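Bifunctional dTDP-4-dehydrorhamnose 3,5-epimerase/dTDP-4-dehydrorhamnose reductase (Arabidopsis thaliana, PDB 4QQR) converts dTDP-4-keto-6-deoxy-glucose to dTDP-beta-L-rhamnose by 3,5-epimerization followed by NADPH-dependent 4-keto reduction, and also forms UDP-beta-L-rhamnose. Local coordinates at residues 155-167 with 210-222. Sequence-based numbering, arbitrary orientation.
With ZN (zinc ion), chain D.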
# COMPACT_ATOMS: atom_id res chain seq x y z
N LEU A 155 3.56 4.05 -6.60
CA LEU A 155 4.17 4.02 -7.92
C LEU A 155 4.78 5.37 -8.33
O LEU A 155 5.61 5.42 -9.24
CB LEU A 155 3.18 3.52 -8.96
CG LEU A 155 2.81 2.04 -8.79
CD1 LEU A 155 1.77 1.61 -9.82
CD2 LEU A 155 4.03 1.17 -8.87
N LYS A 156 4.38 6.45 -7.65
CA LYS A 156 4.96 7.78 -7.87
C LYS A 156 6.47 7.77 -7.62
O LYS A 156 7.20 8.63 -8.14
CB LYS A 156 4.33 8.85 -6.94
CG LYS A 156 2.98 9.45 -7.36
CD LYS A 156 2.59 10.56 -6.38
CE LYS A 156 1.23 11.20 -6.67
NZ LYS A 156 1.34 12.50 -7.43
N ASN A 157 6.93 6.83 -6.79
CA ASN A 157 8.35 6.73 -6.45
C ASN A 157 9.17 5.96 -7.48
O ASN A 157 10.41 5.97 -7.40
CB ASN A 157 8.54 6.07 -5.08
CG ASN A 157 7.79 6.80 -3.98
OD1 ASN A 157 8.11 7.95 -3.65
ND2 ASN A 157 6.80 6.13 -3.38
N TYR A 158 8.50 5.31 -8.44
CA TYR A 158 9.19 4.60 -9.53
C TYR A 158 9.17 5.42 -10.81
O TYR A 158 8.20 5.39 -11.55
CB TYR A 158 8.57 3.23 -9.82
CG TYR A 158 8.59 2.30 -8.64
CD1 TYR A 158 9.54 1.29 -8.55
CD2 TYR A 158 7.68 2.44 -7.60
CE1 TYR A 158 9.57 0.44 -7.45
CE2 TYR A 158 7.70 1.60 -6.50
CZ TYR A 158 8.64 0.60 -6.44
OH TYR A 158 8.66 -0.23 -5.34
N GLU A 159 10.26 6.12 -11.09
CA GLU A 159 10.33 7.05 -12.21
C GLU A 159 10.17 6.43 -13.59
O GLU A 159 10.07 7.15 -14.59
CB GLU A 159 11.67 7.80 -12.18
CG GLU A 159 12.76 7.07 -12.93
CD GLU A 159 14.10 7.14 -12.24
OE1 GLU A 159 14.50 8.25 -11.80
OE2 GLU A 159 14.75 6.08 -12.14
N ASN A 160 10.17 5.10 -13.65
CA ASN A 160 10.09 4.39 -14.93
C ASN A 160 8.65 3.95 -15.24
O ASN A 160 8.36 3.44 -16.32
CB ASN A 160 10.96 3.15 -14.85
CG ASN A 160 10.43 2.14 -13.87
OD1 ASN A 160 10.02 2.50 -12.75
ND2 ASN A 160 10.38 0.87 -14.28
N VAL A 161 7.76 4.13 -14.28
CA VAL A 161 6.40 3.66 -14.39
C VAL A 161 5.48 4.76 -14.93
O VAL A 161 5.59 5.93 -14.54
CB VAL A 161 5.89 3.18 -13.02
CG1 VAL A 161 4.40 2.83 -13.06
CG2 VAL A 161 6.69 2.00 -12.57
N CYS A 162 4.60 4.37 -15.83
CA CYS A 162 3.60 5.28 -16.37
C CYS A 162 2.19 4.77 -16.02
O CYS A 162 1.64 3.90 -16.70
CB CYS A 162 3.77 5.43 -17.88
SG CYS A 162 2.60 6.58 -18.64
N THR A 163 1.63 5.32 -14.94
CA THR A 163 0.29 4.99 -14.48
C THR A 163 -0.81 5.70 -15.28
O THR A 163 -0.81 6.92 -15.43
CB THR A 163 0.15 5.32 -13.00
OG1 THR A 163 0.98 4.42 -12.27
CG2 THR A 163 -1.29 5.15 -12.53
N LEU A 164 -1.73 4.89 -15.79
CA LEU A 164 -2.84 5.35 -16.61
C LEU A 164 -4.17 5.16 -15.86
O LEU A 164 -4.54 4.03 -15.49
CB LEU A 164 -2.86 4.60 -17.95
CG LEU A 164 -1.98 5.10 -19.12
CD1 LEU A 164 -0.79 5.84 -18.63
CD2 LEU A 164 -1.52 3.96 -20.01
N ARG A 165 -4.89 6.27 -15.64
CA ARG A 165 -6.19 6.20 -14.97
C ARG A 165 -7.31 5.94 -15.99
O ARG A 165 -7.80 6.88 -16.64
CB ARG A 165 -6.47 7.47 -14.17
CG ARG A 165 -5.41 7.81 -13.12
CD ARG A 165 -5.91 8.92 -12.22
NE ARG A 165 -5.01 9.28 -11.13
CZ ARG A 165 -4.80 10.53 -10.71
NH1 ARG A 165 -5.41 11.55 -11.30
NH2 ARG A 165 -3.96 10.77 -9.71
N VAL A 166 -7.68 4.67 -16.12
CA VAL A 166 -8.78 4.25 -17.00
C VAL A 166 -10.07 4.27 -16.20
O VAL A 166 -10.09 3.83 -15.05
CB VAL A 166 -8.51 2.83 -17.56
CG1 VAL A 166 -9.78 2.18 -18.11
CG2 VAL A 166 -7.41 2.87 -18.61
N ARG A 167 -11.14 4.82 -16.79
CA ARG A 167 -12.47 4.82 -16.17
C ARG A 167 -13.48 4.21 -17.13
O ARG A 167 -13.37 4.41 -18.34
CB ARG A 167 -12.94 6.24 -15.82
CG ARG A 167 -12.18 6.97 -14.72
CD ARG A 167 -13.07 7.28 -13.52
NE ARG A 167 -14.29 7.97 -13.91
CZ ARG A 167 -15.40 7.99 -13.18
NH1 ARG A 167 -15.46 7.37 -12.02
NH2 ARG A 167 -16.45 8.64 -13.62
N MET A 210 2.68 5.91 -25.99
CA MET A 210 3.23 6.51 -24.77
C MET A 210 4.47 5.75 -24.37
O MET A 210 5.49 6.35 -24.02
CB MET A 210 2.21 6.51 -23.64
CG MET A 210 0.99 7.37 -23.95
SD MET A 210 -0.17 7.51 -22.57
CE MET A 210 0.67 8.69 -21.53
N ALA A 211 4.38 4.42 -24.44
CA ALA A 211 5.52 3.53 -24.28
C ALA A 211 6.63 3.89 -25.27
O ALA A 211 7.78 4.10 -24.87
CB ALA A 211 5.10 2.08 -24.47
N LYS A 212 6.30 3.97 -26.56
CA LYS A 212 7.28 4.33 -27.56
C LYS A 212 7.99 5.66 -27.23
O LYS A 212 9.17 5.81 -27.52
CB LYS A 212 6.65 4.38 -28.95
CG LYS A 212 6.34 3.00 -29.57
CD LYS A 212 5.52 3.15 -30.86
CE LYS A 212 5.51 1.87 -31.68
NZ LYS A 212 4.39 1.81 -32.70
N ARG A 213 7.28 6.59 -26.59
CA ARG A 213 7.84 7.89 -26.26
C ARG A 213 8.46 7.91 -24.89
O ARG A 213 8.83 8.97 -24.39
CB ARG A 213 6.76 8.96 -26.31
CG ARG A 213 6.14 9.11 -27.66
CD ARG A 213 5.15 10.27 -27.67
NE ARG A 213 4.31 10.22 -28.85
CZ ARG A 213 3.33 11.08 -29.12
NH1 ARG A 213 3.07 12.08 -28.28
NH2 ARG A 213 2.63 10.94 -30.23
N ASN A 214 8.55 6.74 -24.27
CA ASN A 214 9.04 6.62 -22.90
C ASN A 214 8.40 7.57 -21.86
O ASN A 214 9.09 8.16 -21.02
CB ASN A 214 10.57 6.74 -22.90
CG ASN A 214 11.22 5.79 -23.89
OD1 ASN A 214 10.94 4.59 -23.90
ND2 ASN A 214 12.09 6.33 -24.74
N LEU A 215 7.07 7.72 -21.93
CA LEU A 215 6.35 8.58 -20.99
C LEU A 215 6.30 7.99 -19.58
O LEU A 215 6.32 6.78 -19.41
CB LEU A 215 4.93 8.88 -21.49
CG LEU A 215 4.89 9.67 -22.79
CD1 LEU A 215 3.45 10.09 -23.11
CD2 LEU A 215 5.80 10.88 -22.69
N THR A 216 6.24 8.85 -18.57
CA THR A 216 6.22 8.40 -17.17
C THR A 216 5.40 9.33 -16.29
O THR A 216 5.00 10.40 -16.72
CB THR A 216 7.66 8.22 -16.61
OG1 THR A 216 8.52 9.25 -17.11
CG2 THR A 216 8.23 6.87 -17.04
N GLY A 217 5.17 8.92 -15.05
CA GLY A 217 4.30 9.66 -14.15
C GLY A 217 2.86 9.24 -14.34
O GLY A 217 2.56 8.19 -14.94
N ILE A 218 1.94 10.05 -13.83
CA ILE A 218 0.53 9.74 -13.90
C ILE A 218 -0.13 10.43 -15.10
O ILE A 218 0.15 11.59 -15.38
CB ILE A 218 -0.18 10.16 -12.58
CG1 ILE A 218 0.31 9.28 -11.43
CG2 ILE A 218 -1.70 10.06 -12.72
CD1 ILE A 218 -0.08 9.78 -10.03
N TYR A 219 -0.98 9.71 -15.83
CA TYR A 219 -1.85 10.35 -16.82
C TYR A 219 -3.29 9.93 -16.59
O TYR A 219 -3.60 8.74 -16.53
CB TYR A 219 -1.46 9.98 -18.25
CG TYR A 219 -0.17 10.56 -18.74
CD1 TYR A 219 1.05 10.01 -18.35
CD2 TYR A 219 -0.15 11.65 -19.61
CE1 TYR A 219 2.26 10.53 -18.80
CE2 TYR A 219 1.06 12.18 -20.06
CZ TYR A 219 2.26 11.61 -19.65
OH TYR A 219 3.48 12.09 -20.07
N ASN A 220 -4.16 10.93 -16.44
CA ASN A 220 -5.59 10.74 -16.59
C ASN A 220 -5.78 10.18 -18.00
O ASN A 220 -5.23 10.72 -18.96
CB ASN A 220 -6.34 12.08 -16.43
CG ASN A 220 -6.49 12.52 -14.96
OD1 ASN A 220 -6.37 11.72 -14.02
ND2 ASN A 220 -6.78 13.80 -14.78
N PHE A 221 -6.51 9.08 -18.11
CA PHE A 221 -6.54 8.30 -19.36
C PHE A 221 -7.98 8.01 -19.80
O PHE A 221 -8.35 6.89 -20.13
CB PHE A 221 -5.72 7.00 -19.21
CG PHE A 221 -5.12 6.51 -20.51
CD1 PHE A 221 -4.20 7.28 -21.19
CD2 PHE A 221 -5.47 5.29 -21.04
CE1 PHE A 221 -3.65 6.85 -22.38
CE2 PHE A 221 -4.92 4.86 -22.23
CZ PHE A 221 -4.01 5.65 -22.89
N THR A 222 -8.80 9.06 -19.78
CA THR A 222 -10.17 9.00 -20.24
C THR A 222 -10.21 10.03 -21.33
O THR A 222 -9.33 10.88 -21.40
CB THR A 222 -11.14 9.36 -19.12
OG1 THR A 222 -10.64 10.49 -18.40
CG2 THR A 222 -11.28 8.22 -18.16
ZN ZN D . 16.75 6.83 -10.84
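The guanidinium of Arg165 lies with one face over the CG2 methyl of Ile218, CZ to CG2 3.7 Å. Its NH1 donates to Asn220 OD1 at 2.9 Å, with the guanidinium and amide planes 43° apart. Asn220 ND2 donates to Phe131 O and Asp268 O. The Arg165 chain is extended (chi2 -169°, chi3 177°), which sets the guanidinium over Ile218, with NE in a salt bridge to Glu152. NH1 also donates to Lys132 O, and NH2 to Glu133 O. With an alanine here, Glu152 would probably lose its charge partner, Asn220 OD1 this donor, and Ile218 the cover on one side. Strands 161-166 and 217-220 are parallel neighbours at one end of the six-stranded Rossmann sheet. Tyr219 N donates to Thr163 O at 2.8 Å, and Tyr219 O accepts from Arg165 N at 2.9 Å. On the other face of the sheet, Leu164 CG packs over the Phe221 ring, 3.8 Å from its centroid, in a CH-pi contact. The Leu164 side chain lies about 4 Å from that of Tyr111, which probably binds NADPH. Val166 CG2 meets the edge of the Phe221 ring. Cys162 SG approaches the Tyr219 ring obliquely, and Met210 CE covers one face.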